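PDB 3PM6: putative fructose-bisphosphate aldolase from Coccidioides immitis, which is a putative member of the class II, zinc-binding aldolase family and adopts a TIM-barrel fold. Local coordinates for residues Glu127-Leu130 and Arg131-Glu135; Arg210-Arg213 and Ile214-Val218; Lys11-Arg14 and Ala15-Leu18; Phe237-Cys240 and Ile241-Val245; Leu19-Ala22 and Arg23-Phe27. All blocks are in the same frame, centred on the assembly; numbering follows the deposited sequence.

Contact 1. Residues Glu127-Leu130 and Arg131-Glu135; sequences EENL and RLTRE
Charge pairing on the outer side of the helix links Glu128 to Arg131. The two side chains run side by side, and the arginine grips the carboxylate side-on with two nitrogens, one to each oxygen: NE of Arg131 lies 2.8 Å from OE1 of Glu128, and NH2 of Arg131 lies 2.9 Å from OE2 of Glu128. Both bonds are nearly straight. The oxygens sit close to the guanidinium plane, yet the nitrogens meet the carboxylate from above its own plane, the two groups being turned 49° apart. The bend at chi2 of Glu128 (74°) brings the carboxylate alongside the guanidinium of Arg131. NH1 of Arg131 continues the network to OE1 of Glu135, at 3.3 Å.

All this lies on helix 126-141, the helical arm of the beta-alpha-beta unit between barrel strands 116-119 and 146-149. Hydrogen bonding dominates the inward side. Thr133 OG1 lies 2.8 Å from Asn129 O and 3.1 Å from Asn129 OD1. The Asn129 amide nitrogen donates to the carbonyl of Glu150, just beyond strand 146-149.

Apolar contact is slight: Leu132 CD1 rests 3.8 Å from Glu128 CG, while Asn129, Leu130 and Thr133 also touch Phe180 of helix 174-181.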
loop_
_atom_site.group_PDB
_atom_site.type_symbol
_atom_site.label_atom_id
_atom_site.label_comp_id
_atom_site.label_asym_id
_atom_site.label_seq_id
_atom_site.Cartn_x
_atom_site.Cartn_y
_atom_site.Cartn_z
ATOM N N GLU A 127 -3.362 -35.676 10.918
ATOM C CA GLU A 127 -2.245 -35.870 11.858
ATOM C C GLU A 127 -1.046 -34.955 11.507
ATOM O O GLU A 127 -0.402 -34.396 12.373
ATOM C CB GLU A 127 -1.867 -37.365 11.892
ATOM C CG GLU A 127 -3.002 -38.334 12.386
ATOM C CD GLU A 127 -4.022 -38.827 11.295
ATOM O OE1 GLU A 127 -3.900 -38.568 10.053
ATOM O OE2 GLU A 127 -4.987 -39.503 11.715
ATOM N N GLU A 128 -0.781 -34.774 10.223
ATOM C CA GLU A 128 0.235 -33.831 9.778
ATOM C C GLU A 128 -0.169 -32.371 10.062
ATOM O O GLU A 128 0.652 -31.564 10.518
ATOM C CB GLU A 128 0.524 -34.055 8.283
ATOM C CG GLU A 128 1.643 -33.187 7.698
ATOM C CD GLU A 128 3.038 -33.636 8.131
ATOM O OE1 GLU A 128 3.199 -34.435 9.091
ATOM O OE2 GLU A 128 3.988 -33.178 7.492
ATOM N N ASN A 129 -1.424 -32.040 9.794
ATOM C CA ASN A 129 -1.998 -30.732 10.133
ATOM C C ASN A 129 -1.746 -30.456 11.634
ATOM O O ASN A 129 -1.217 -29.401 11.996
ATOM C CB ASN A 129 -3.495 -30.770 9.749
ATOM C CG ASN A 129 -4.262 -29.468 10.019
ATOM O OD1 ASN A 129 -3.787 -28.535 10.693
ATOM N ND2 ASN A 129 -5.524 -29.432 9.509
ATOM N N LEU A 130 -2.062 -31.416 12.509
ATOM C CA LEU A 130 -1.832 -31.205 13.952
ATOM C C LEU A 130 -0.366 -30.994 14.261
ATOM O O LEU A 130 -0.019 -30.082 15.041
ATOM C CB LEU A 130 -2.295 -32.393 14.782
ATOM C CG LEU A 130 -3.757 -32.494 15.097
ATOM C CD1 LEU A 130 -3.939 -33.915 15.594
ATOM C CD2 LEU A 130 -4.173 -31.445 16.155
ATOM N N ARG A 131 0.481 -31.826 13.631
ATOM C CA ARG A 131 1.923 -31.819 13.864
ATOM C C ARG A 131 2.541 -30.486 13.470
ATOM O O ARG A 131 3.236 -29.852 14.265
ATOM C CB ARG A 131 2.606 -32.965 13.088
ATOM C CG ARG A 131 4.072 -33.212 13.489
ATOM C CD ARG A 131 4.804 -34.209 12.560
ATOM N NE ARG A 131 4.943 -33.727 11.180
ATOM C CZ ARG A 131 5.854 -32.845 10.786
ATOM N NH1 ARG A 131 6.717 -32.323 11.651
ATOM N NH2 ARG A 131 5.915 -32.482 9.529
ATOM N N LEU A 132 2.330 -30.085 12.220
ATOM C CA LEU A 132 2.850 -28.807 11.768
ATOM C C LEU A 132 2.222 -27.634 12.558
ATOM O O LEU A 132 2.930 -26.701 12.925
ATOM C CB LEU A 132 2.612 -28.624 10.271
ATOM C CG LEU A 132 3.350 -29.589 9.352
ATOM C CD1 LEU A 132 2.679 -29.569 7.964
ATOM C CD2 LEU A 132 4.871 -29.264 9.311
ATOM N N THR A 133 0.903 -27.682 12.810
ATOM C CA THR A 133 0.245 -26.582 13.559
ATOM C C THR A 133 0.905 -26.413 14.941
ATOM O O THR A 133 1.272 -25.311 15.331
ATOM C CB THR A 133 -1.295 -26.754 13.686
ATOM O OG1 THR A 133 -1.896 -26.741 12.386
ATOM C CG2 THR A 133 -1.917 -25.620 14.525
ATOM N N ARG A 134 1.092 -27.512 15.668
ATOM C CA ARG A 134 1.724 -27.423 17.013
ATOM C C ARG A 134 3.087 -26.713 16.969
ATOM O O ARG A 134 3.354 -25.803 17.740
ATOM C CB ARG A 134 1.873 -28.806 17.629
ATOM C CG ARG A 134 2.552 -28.827 18.999
ATOM C CD ARG A 134 2.594 -30.266 19.533
ATOM N NE ARG A 134 1.247 -30.803 19.766
ATOM C CZ ARG A 134 0.526 -30.605 20.875
ATOM N NH1 ARG A 134 1.010 -29.874 21.891
ATOM N NH2 ARG A 134 -0.687 -31.133 20.966
ATOM N N GLU A 135 3.938 -27.114 16.042
ATOM C CA GLU A 135 5.259 -26.531 15.984
ATOM C C GLU A 135 5.274 -25.120 15.433
ATOM O O GLU A 135 6.097 -24.312 15.860
ATOM C CB GLU A 135 6.268 -27.479 15.314
ATOM C CG GLU A 135 6.468 -27.391 13.839
ATOM C CD GLU A 135 7.649 -28.291 13.388
ATOM O OE1 GLU A 135 7.396 -29.334 12.745
ATOM O OE2 GLU A 135 8.829 -27.965 13.687
#

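Contact 2. Residues Arg210-Arg213 and Ile214-Val218; sequences RLQR and INEAV
Ile214 lays its CG1-CD1 arm back along the preceding turn, over the carbonyl of Arg210 and against the aliphatic part of that arginine. CD1 of Ile214 comes to 4.0 Å from CG of Arg210, and CG1 of Ile214 to 3.2 Å from Arg210 O. With CG1 anti to the carbonyl carbon (chi1 -61°), the longer branch is directed toward the start of the helix. These residues make up most of helix 208-218, which spans the beta-alpha-beta crossover from strand 187-188 to strand 223-226 of the TIM barrel.

Arg210 reaches away from Ile214 after a bend at chi3, and its NH1 is taken by the carbonyl of Thr172. Ile214 meets Ser177 of helix 174-181, a helix that Ala217 and Val218 touch as well, while Leu211 packs on Phe192.

On another side of the helix, the end of Gln212 leans across toward both Asn215 and Glu216. OD1 of Asn215 accepts a weak hydrogen bond from Arg23.

The backbone keeps the regular i to i+4 pattern. Glu216 N donates to Gln212 O at 2.7 Å with an N-H...O angle of 165°. At the next step the bond is longer and less straight: Ala217 N lies 3.1 Å from Arg213 O, with an N-H...O angle of 145°.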
loop_
_atom_site.group_PDB
_atom_site.type_symbol
_atom_site.label_atom_id
_atom_site.label_comp_id
_atom_site.label_asym_id
_atom_site.label_seq_id
_atom_site.Cartn_x
_atom_site.Cartn_y
_atom_site.Cartn_z
ATOM N N ARG A 210 -23.725 -28.957 14.119
ATOM C CA ARG A 210 -22.299 -29.255 14.188
ATOM C C ARG A 210 -21.571 -28.068 14.839
ATOM O O ARG A 210 -20.798 -28.239 15.785
ATOM C CB ARG A 210 -21.749 -29.510 12.781
ATOM C CG ARG A 210 -20.270 -29.857 12.716
ATOM C CD ARG A 210 -19.852 -30.143 11.268
ATOM N NE ARG A 210 -20.456 -31.376 10.763
ATOM C CZ ARG A 210 -19.955 -32.602 10.964
ATOM N NH1 ARG A 210 -18.827 -32.760 11.658
ATOM N NH2 ARG A 210 -20.583 -33.672 10.460
ATOM N N LEU A 211 -21.867 -26.866 14.353
ATOM C CA LEU A 211 -21.257 -25.662 14.882
ATOM C C LEU A 211 -21.461 -25.517 16.390
ATOM O O LEU A 211 -20.491 -25.321 17.099
ATOM C CB LEU A 211 -21.769 -24.417 14.135
ATOM C CG LEU A 211 -21.137 -23.114 14.574
ATOM C CD1 LEU A 211 -19.606 -23.221 14.373
ATOM C CD2 LEU A 211 -21.762 -21.905 13.807
ATOM N N GLN A 212 -22.707 -25.626 16.885
ATOM C CA GLN A 212 -22.968 -25.488 18.348
ATOM C C GLN A 212 -22.224 -26.584 19.126
ATOM O O GLN A 212 -21.612 -26.284 20.139
ATOM C CB GLN A 212 -24.480 -25.363 18.701
ATOM C CG GLN A 212 -24.900 -25.162 20.241
ATOM C CD GLN A 212 -24.164 -24.016 21.070
ATOM O OE1 GLN A 212 -23.481 -24.310 22.045
ATOM N NE2 GLN A 212 -24.349 -22.771 20.716
ATOM N N ARG A 213 -22.211 -27.813 18.605
ATOM C CA ARG A 213 -21.459 -28.936 19.212
ATOM C C ARG A 213 -19.977 -28.596 19.394
ATOM O O ARG A 213 -19.391 -28.869 20.448
ATOM C CB ARG A 213 -21.593 -30.230 18.372
ATOM C CG ARG A 213 -22.730 -31.117 18.790
ATOM C CD ARG A 213 -22.939 -32.299 17.876
ATOM N NE ARG A 213 -24.373 -32.446 17.663
ATOM C CZ ARG A 213 -24.965 -32.430 16.475
ATOM N NH1 ARG A 213 -24.217 -32.341 15.378
ATOM N NH2 ARG A 213 -26.294 -32.549 16.389
ATOM N N ILE A 214 -19.394 -27.991 18.365
ATOM C CA ILE A 214 -18.033 -27.445 18.431
ATOM C C ILE A 214 -17.900 -26.366 19.494
ATOM O O ILE A 214 -17.003 -26.404 20.336
ATOM C CB ILE A 214 -17.594 -26.918 17.041
ATOM C CG1 ILE A 214 -17.603 -28.072 16.022
ATOM C CG2 ILE A 214 -16.218 -26.176 17.114
ATOM C CD1 ILE A 214 -17.608 -27.625 14.611
ATOM N N ASN A 215 -18.820 -25.413 19.470
ATOM C CA ASN A 215 -18.788 -24.308 20.387
ATOM C C ASN A 215 -18.877 -24.817 21.827
ATOM O O ASN A 215 -18.097 -24.420 22.713
ATOM C CB ASN A 215 -19.952 -23.398 20.069
ATOM C CG ASN A 215 -19.955 -22.173 20.902
ATOM O OD1 ASN A 215 -18.907 -21.625 21.184
ATOM N ND2 ASN A 215 -21.128 -21.735 21.311
ATOM N N GLU A 216 -19.807 -25.739 22.044
ATOM C CA GLU A 216 -20.027 -26.312 23.367
ATOM C C GLU A 216 -18.761 -27.019 23.864
ATOM O O GLU A 216 -18.410 -26.917 25.034
ATOM C CB GLU A 216 -21.210 -27.275 23.296
ATOM C CG GLU A 216 -21.728 -27.713 24.625
ATOM C CD GLU A 216 -22.518 -26.631 25.301
ATOM O OE1 GLU A 216 -22.966 -25.707 24.586
ATOM O OE2 GLU A 216 -22.669 -26.695 26.536
ATOM N N ALA A 217 -18.051 -27.716 22.971
ATOM C CA ALA A 217 -16.867 -28.462 23.408
ATOM C C ALA A 217 -15.669 -27.565 23.673
ATOM O O ALA A 217 -14.949 -27.791 24.619
ATOM C CB ALA A 217 -16.502 -29.579 22.422
ATOM N N VAL A 218 -15.442 -26.548 22.849
ATOM C CA VAL A 218 -14.193 -25.779 22.977
ATOM C C VAL A 218 -14.380 -24.273 23.086
ATOM O O VAL A 218 -13.422 -23.553 23.355
ATOM C CB VAL A 218 -13.221 -26.043 21.808
ATOM C CG1 VAL A 218 -12.930 -27.522 21.668
ATOM C CG2 VAL A 218 -13.783 -25.479 20.524
#

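Contact 3. Residues Lys11-Arg14 and Ala15-Leu18; sequences KSNR and ALPL
Asn13 meets the residues after it mainly through its side-chain oxygen, OD1, which makes capping bonds at the turn that leads into helix 16-24. Its CG stands anti to the backbone N (chi1 -173°), carrying the amide forward over the first turn. OD1 of Asn13 accepts from Leu16 N at 3.1 Å, in the carbonyl plane, and from Ala15 N at 2.8 Å. The second donor comes from above that plane, 45° out of it, and its N-H is less well aimed (134°). The Asn13 side chain and that of Leu16 cross at about a right angle, Leu16 CG lying 3.7 Å from Asn13 OD1, and the backbone oxygen of Asn13 sits 3.3 Å from CD of Pro17, whose ring nitrogen has no hydrogen to give.

Arg14 follows, and here the backbone does the touching: its carbonyl O lies 3.4 Å from CD1 of Leu18. The guanidinium turns away to the barrel, where NH2 donates to Ile85 O.

Asn13 ND2 is itself bonded to the carbonyls of Asp115 and Gly144, next to strands 116-119 and 146-149. Ala15 and Leu16 rest on Trp187 of strand 187-188, and Ala15 and Leu18 on Thr86 of strand 85-92, placing the helix start across one end of the barrel.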
loop_
_atom_site.group_PDB
_atom_site.type_symbol
_atom_site.label_atom_id
_atom_site.label_comp_id
_atom_site.label_asym_id
_atom_site.label_seq_id
_atom_site.Cartn_x
_atom_site.Cartn_y
_atom_site.Cartn_z
ATOM N N LYS A 11 0.786 -12.042 26.237
ATOM C CA LYS A 11 0.075 -11.191 27.218
ATOM C C LYS A 11 -0.170 -9.787 26.670
ATOM O O LYS A 11 -1.201 -9.185 26.954
ATOM C CB LYS A 11 0.822 -11.114 28.565
ATOM N N SER A 12 0.785 -9.293 25.881
ATOM C CA SER A 12 0.686 -8.006 25.192
ATOM C C SER A 12 0.223 -8.079 23.707
ATOM O O SER A 12 0.378 -7.103 22.956
ATOM C CB SER A 12 2.041 -7.311 25.266
ATOM O OG SER A 12 2.051 -6.108 24.516
ATOM N N ASN A 13 -0.334 -9.215 23.286
ATOM C CA ASN A 13 -0.866 -9.335 21.922
ATOM C C ASN A 13 -2.123 -8.497 21.671
ATOM O O ASN A 13 -3.088 -8.591 22.437
ATOM C CB ASN A 13 -1.162 -10.783 21.548
ATOM C CG ASN A 13 -1.537 -10.916 20.100
ATOM O OD1 ASN A 13 -2.703 -10.772 19.754
ATOM N ND2 ASN A 13 -0.543 -11.118 19.234
ATOM N N ARG A 14 -2.101 -7.715 20.585
ATOM C CA ARG A 14 -3.187 -6.775 20.255
ATOM C C ARG A 14 -4.458 -7.418 19.641
ATOM O O ARG A 14 -5.542 -6.825 19.706
ATOM C CB ARG A 14 -2.684 -5.668 19.298
ATOM C CG ARG A 14 -1.818 -4.551 19.917
ATOM C CD ARG A 14 -1.367 -3.543 18.838
ATOM N NE ARG A 14 -2.490 -2.758 18.287
ATOM C CZ ARG A 14 -2.840 -2.706 16.998
ATOM N NH1 ARG A 14 -2.169 -3.391 16.062
ATOM N NH2 ARG A 14 -3.875 -1.970 16.634
ATOM N N ALA A 15 -4.322 -8.588 19.015
ATOM C CA ALA A 15 -5.459 -9.240 18.337
ATOM C C ALA A 15 -6.379 -9.976 19.316
ATOM O O ALA A 15 -7.600 -9.924 19.190
ATOM C CB ALA A 15 -4.958 -10.196 17.246
ATOM N N LEU A 16 -5.796 -10.644 20.311
ATOM C CA LEU A 16 -6.582 -11.453 21.272
ATOM C C LEU A 16 -7.776 -10.739 21.924
ATOM O O LEU A 16 -8.893 -11.283 21.942
ATOM C CB LEU A 16 -5.672 -12.079 22.347
ATOM C CG LEU A 16 -4.600 -13.075 21.892
ATOM C CD1 LEU A 16 -3.943 -13.687 23.100
ATOM C CD2 LEU A 16 -5.196 -14.163 20.981
ATOM N N PRO A 17 -7.564 -9.535 22.488
ATOM C CA PRO A 17 -8.711 -8.911 23.172
ATOM C C PRO A 17 -9.933 -8.735 22.264
ATOM O O PRO A 17 -11.071 -8.864 22.731
ATOM C CB PRO A 17 -8.169 -7.543 23.615
ATOM C CG PRO A 17 -6.726 -7.695 23.675
ATOM C CD PRO A 17 -6.336 -8.727 22.640
ATOM N N LEU A 18 -9.718 -8.444 20.988
ATOM C CA LEU A 18 -10.832 -8.214 20.061
ATOM C C LEU A 18 -11.831 -9.355 20.016
ATOM O O LEU A 18 -13.032 -9.097 20.082
ATOM C CB LEU A 18 -10.354 -7.897 18.633
ATOM C CG LEU A 18 -9.910 -6.488 18.252
ATOM C CD1 LEU A 18 -8.781 -5.947 19.142
ATOM C CD2 LEU A 18 -9.491 -6.412 16.778
#

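Contact 4. Residues Phe237-Cys240 and Ile241-Val245; sequences FEKC and IERGV
Arg243 and Lys239 lie side by side, their side chains pointing the same way off the last turn of helix 234-242. The arginine is extended from CG to NE and passes alongside the carbonyl of Lys239, its CG and CD both grazing that oxygen, before the guanidinium turns an edge to it. NH1 of Arg243 donates to Lys239 O at 3.0 Å, with the oxygen in the guanidinium plane; the C=O...N angle of 114° tells that the donor approaches from the flank of the carbonyl. Beside it, the backbone N of Arg243 makes a weak bond to the same oxygen. NH1 of Arg243 also sits 3.8 Å from Lys239 CB, so the positive group lies against the carbon base of the lysine. Arg243 also touches Tyr208, Leu211 and Gln212 of helix 208-218.

The buried side is apolar. Cys240 and Val245 meet through CB of Cys240 and CG2 of Val245, 3.7 Å apart, and both touch Leu226 of strand 223-226. Ile241 has CG1 anti to its carbonyl carbon (chi1 -63°), which folds CD1 back over the carbonyl of Phe237 and to 4.4 Å from Phe237 CB. The Phe237 ring leads off toward Leu226, Ala229 and Ile293.

What closes the helix is a Schellman motif. Val245 N donates to Cys240 O at 3.2 Å, Gly244 N to Ile241 O at 3.1 Å, and Gly244 takes positive phi (103°) as the C-prime residue. The turn delivers the chain straight into strand 245-250, the last of the TIM barrel, completing a beta-alpha-beta unit begun by strand 223-226.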
loop_
_atom_site.group_PDB
_atom_site.type_symbol
_atom_site.label_atom_id
_atom_site.label_comp_id
_atom_site.label_asym_id
_atom_site.label_seq_id
_atom_site.Cartn_x
_atom_site.Cartn_y
_atom_site.Cartn_z
ATOM N N PHE A 237 -25.425 -14.781 9.552
ATOM C CA PHE A 237 -24.455 -14.257 10.492
ATOM C C PHE A 237 -24.949 -14.380 11.924
ATOM O O PHE A 237 -24.212 -14.890 12.781
ATOM C CB PHE A 237 -24.073 -12.811 10.156
ATOM C CG PHE A 237 -23.196 -12.653 8.904
ATOM C CD1 PHE A 237 -21.937 -13.313 8.792
ATOM C CD2 PHE A 237 -23.586 -11.780 7.878
ATOM C CE1 PHE A 237 -21.105 -13.133 7.650
ATOM C CE2 PHE A 237 -22.766 -11.597 6.718
ATOM C CZ PHE A 237 -21.516 -12.288 6.612
ATOM N N GLU A 238 -26.192 -13.963 12.178
ATOM C CA GLU A 238 -26.765 -14.041 13.522
ATOM C C GLU A 238 -26.719 -15.488 14.045
ATOM O O GLU A 238 -26.304 -15.718 15.165
ATOM C CB GLU A 238 -28.205 -13.466 13.597
ATOM C CG GLU A 238 -28.365 -11.921 13.396
ATOM C CD GLU A 238 -27.377 -11.074 14.241
ATOM O OE1 GLU A 238 -26.927 -11.545 15.320
ATOM O OE2 GLU A 238 -27.038 -9.926 13.825
ATOM N N LYS A 239 -27.105 -16.452 13.217
ATOM C CA LYS A 239 -27.081 -17.863 13.598
ATOM C C LYS A 239 -25.669 -18.316 14.001
ATOM O O LYS A 239 -25.515 -18.991 15.001
ATOM C CB LYS A 239 -27.644 -18.734 12.464
ATOM C CG LYS A 239 -29.169 -18.664 12.338
ATOM C CD LYS A 239 -29.715 -19.412 11.129
ATOM C CE LYS A 239 -31.239 -19.225 11.107
ATOM N NZ LYS A 239 -31.866 -19.196 9.754
ATOM N N CYS A 240 -24.657 -17.907 13.234
ATOM C CA CYS A 240 -23.257 -18.269 13.504
ATOM C C CYS A 240 -22.714 -17.631 14.768
ATOM O O CYS A 240 -22.106 -18.311 15.576
ATOM C CB CYS A 240 -22.350 -17.915 12.317
ATOM S SG CYS A 240 -22.731 -18.826 10.807
ATOM N N ILE A 241 -22.938 -16.330 14.931
ATOM C CA ILE A 241 -22.496 -15.590 16.115
ATOM C C ILE A 241 -23.122 -16.113 17.431
ATOM O O ILE A 241 -22.442 -16.178 18.469
ATOM C CB ILE A 241 -22.811 -14.092 15.951
ATOM C CG1 ILE A 241 -22.006 -13.524 14.752
ATOM C CG2 ILE A 241 -22.577 -13.350 17.257
ATOM C CD1 ILE A 241 -22.511 -12.190 14.214
ATOM N N GLU A 242 -24.407 -16.477 17.381
ATOM C CA GLU A 242 -25.087 -17.104 18.513
ATOM C C GLU A 242 -24.432 -18.460 18.790
ATOM O O GLU A 242 -24.478 -18.932 19.903
ATOM C CB GLU A 242 -26.597 -17.259 18.235
ATOM C CG GLU A 242 -27.356 -18.239 19.185
ATOM C CD GLU A 242 -27.717 -17.643 20.558
ATOM O OE1 GLU A 242 -28.932 -17.474 20.835
ATOM O OE2 GLU A 242 -26.801 -17.344 21.369
ATOM N N ARG A 243 -23.801 -19.067 17.782
ATOM C CA ARG A 243 -23.059 -20.305 18.018
ATOM C C ARG A 243 -21.542 -20.140 18.143
ATOM O O ARG A 243 -20.793 -21.065 17.870
ATOM C CB ARG A 243 -23.460 -21.377 17.015
ATOM C CG ARG A 243 -24.960 -21.696 17.123
ATOM C CD ARG A 243 -25.492 -22.361 15.868
ATOM N NE ARG A 243 -26.849 -22.849 16.059
ATOM C CZ ARG A 243 -27.941 -22.092 15.957
ATOM N NH1 ARG A 243 -27.857 -20.790 15.662
ATOM N NH2 ARG A 243 -29.129 -22.647 16.144
ATOM N N GLY A 244 -21.104 -18.974 18.601
ATOM C CA GLY A 244 -19.733 -18.792 19.072
ATOM C C GLY A 244 -18.794 -18.074 18.102
ATOM O O GLY A 244 -17.647 -17.767 18.448
ATOM N N VAL A 245 -19.268 -17.781 16.896
ATOM C CA VAL A 245 -18.421 -17.093 15.911
ATOM C C VAL A 245 -18.065 -15.689 16.365
ATOM O O VAL A 245 -18.962 -14.857 16.560
ATOM C CB VAL A 245 -19.082 -17.076 14.526
ATOM C CG1 VAL A 245 -18.359 -16.106 13.577
ATOM C CG2 VAL A 245 -19.077 -18.509 13.963
#

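Contact 5. Residues Leu19-Ala22 and Arg23-Phe27; sequences LTFA and RTHSF
His25 folds back on the helix it has just left, and its side chain tracks Phe21 atom by atom. CB of His25 passes 3.5 Å from Phe21 O. CG, anti to its own carbonyl carbon (chi1 -62°), puts the ring back over Phe21 and lies close to the same oxygen and to CE2. ND1 of His25 then donates to Phe21 O at 2.9 Å, the oxygen lying in the imidazole plane, while the same nitrogen stands over the centre of the phenyl ring. At the tip, CE1 of His25 comes 3.6 Å from CE1 of Phe21, and NE2 approaches CZ. The result is a face-to-face stack with centroids 4.1 Å apart and planes at 19°. Phe21 O also accepts from His25 N, so this carbonyl at the helix end is gripped by backbone and ring together; Thr24 OG1 adds a weak bond.

Phe27 covers the next position. Its CZ meets the edge of the Phe21 ring at CD2, 3.6 Å away, while its own face receives CA of Ala22 in a CH-pi contact, 3.8 Å from the ring centroid. Phe27 N bonds to Ala22 O at 3.0 Å.

Helix 16-24 ends shortly before barrel strand 29-33. Leu19 touches Ala246 and Lys247 of strand 245-250, Phe21 rests on Phe301 and Met302, and Phe27 packs on Asp294 and Lys298.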
loop_
_atom_site.group_PDB
_atom_site.type_symbol
_atom_site.label_atom_id
_atom_site.label_comp_id
_atom_site.label_asym_id
_atom_site.label_seq_id
_atom_site.Cartn_x
_atom_site.Cartn_y
_atom_site.Cartn_z
ATOM N N LEU A 19 -11.348 -10.600 19.901
ATOM C CA LEU A 19 -12.257 -11.764 19.831
ATOM C C LEU A 19 -12.897 -12.093 21.176
ATOM O O LEU A 19 -14.067 -12.438 21.241
ATOM C CB LEU A 19 -11.568 -13.007 19.254
ATOM C CG LEU A 19 -11.676 -13.212 17.741
ATOM C CD1 LEU A 19 -10.708 -12.314 17.001
ATOM C CD2 LEU A 19 -11.364 -14.652 17.413
ATOM N N THR A 20 -12.104 -11.979 22.233
ATOM C CA THR A 20 -12.572 -12.075 23.595
ATOM C C THR A 20 -13.755 -11.118 23.784
ATOM O O THR A 20 -14.817 -11.530 24.182
ATOM C CB THR A 20 -11.427 -11.673 24.549
ATOM O OG1 THR A 20 -10.377 -12.642 24.441
ATOM C CG2 THR A 20 -11.906 -11.555 25.995
ATOM N N PHE A 21 -13.546 -9.839 23.481
ATOM C CA PHE A 21 -14.578 -8.817 23.686
ATOM C C PHE A 21 -15.817 -9.107 22.831
ATOM O O PHE A 21 -16.947 -9.025 23.323
ATOM C CB PHE A 21 -14.035 -7.417 23.372
ATOM C CG PHE A 21 -14.974 -6.313 23.763
ATOM C CD1 PHE A 21 -14.874 -5.710 25.021
ATOM C CD2 PHE A 21 -15.982 -5.894 22.897
ATOM C CE1 PHE A 21 -15.745 -4.689 25.385
ATOM C CE2 PHE A 21 -16.870 -4.873 23.260
ATOM C CZ PHE A 21 -16.755 -4.278 24.497
ATOM N N ALA A 22 -15.594 -9.426 21.558
ATOM C CA ALA A 22 -16.679 -9.761 20.636
ATOM C C ALA A 22 -17.527 -10.965 21.101
ATOM O O ALA A 22 -18.743 -10.911 21.046
ATOM C CB ALA A 22 -16.142 -9.977 19.213
ATOM N N ARG A 23 -16.876 -12.036 21.543
ATOM C CA ARG A 23 -17.563 -13.210 22.064
ATOM C C ARG A 23 -18.456 -12.876 23.270
ATOM O O ARG A 23 -19.615 -13.281 23.307
ATOM C CB ARG A 23 -16.540 -14.313 22.395
ATOM C CG ARG A 23 -16.851 -15.209 23.616
ATOM C CD ARG A 23 -17.430 -16.551 23.263
ATOM N NE ARG A 23 -18.876 -16.483 23.019
ATOM C CZ ARG A 23 -19.640 -17.547 22.758
ATOM N NH1 ARG A 23 -20.947 -17.384 22.546
ATOM N NH2 ARG A 23 -19.090 -18.772 22.690
ATOM N N THR A 24 -17.933 -12.102 24.222
ATOM C CA THR A 24 -18.672 -11.840 25.468
ATOM C C THR A 24 -19.820 -10.876 25.197
ATOM O O THR A 24 -20.852 -10.940 25.865
ATOM C CB THR A 24 -17.756 -11.382 26.668
ATOM O OG1 THR A 24 -17.302 -10.045 26.470
ATOM C CG2 THR A 24 -16.528 -12.284 26.810
ATOM N N HIS A 25 -19.681 -10.059 24.151
ATOM C CA HIS A 25 -20.725 -9.100 23.801
ATOM C C HIS A 25 -21.509 -9.425 22.533
ATOM O O HIS A 25 -22.084 -8.537 21.918
ATOM C CB HIS A 25 -20.135 -7.699 23.742
ATOM C CG HIS A 25 -19.579 -7.245 25.052
ATOM N ND1 HIS A 25 -18.303 -7.560 25.465
ATOM C CD2 HIS A 25 -20.148 -6.557 26.068
ATOM C CE1 HIS A 25 -18.097 -7.058 26.666
ATOM N NE2 HIS A 25 -19.198 -6.440 27.051
ATOM N N SER A 26 -21.532 -10.698 22.146
ATOM C CA SER A 26 -22.422 -11.171 21.085
ATOM C C SER A 26 -22.287 -10.462 19.732
ATOM O O SER A 26 -23.297 -10.111 19.097
ATOM C CB SER A 26 -23.888 -11.103 21.557
ATOM O OG SER A 26 -24.219 -12.247 22.323
ATOM N N PHE A 27 -21.058 -10.219 19.295
ATOM C CA PHE A 27 -20.879 -9.794 17.910
ATOM C C PHE A 27 -19.633 -10.459 17.352
ATOM O O PHE A 27 -18.998 -11.258 18.059
ATOM C CB PHE A 27 -20.875 -8.269 17.775
ATOM C CG PHE A 27 -19.699 -7.596 18.433
ATOM C CD1 PHE A 27 -19.664 -7.413 19.826
ATOM C CD2 PHE A 27 -18.629 -7.136 17.656
ATOM C CE1 PHE A 27 -18.571 -6.798 20.424
ATOM C CE2 PHE A 27 -17.538 -6.515 18.240
ATOM C CZ PHE A 27 -17.496 -6.357 19.625
#

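Overall arrangement
All five contacts are local turns of the helices and loops around one TIM barrel. Contacts 3 and 5 share helix 16-24, one at its start and the other at its end, centres 13 Å apart. Contact 4 connects with both contact 5 and contact 2, each 11 Å away between centres: Ile241 CG2 lies 3.8 Å from Ser26 O, and Asn215 CB 3.3 Å from Arg243 O. Arg23 reaches over to Asn215 and Gly244, joining contacts 2, 4 and 5. Contact 1 stands apart, touching none of the others. The zinc ion, bound by His91, His196 and His227, is about 12 Å from the side chain of Phe237, 13 Å from Asn129 and 14 Å from Leu19.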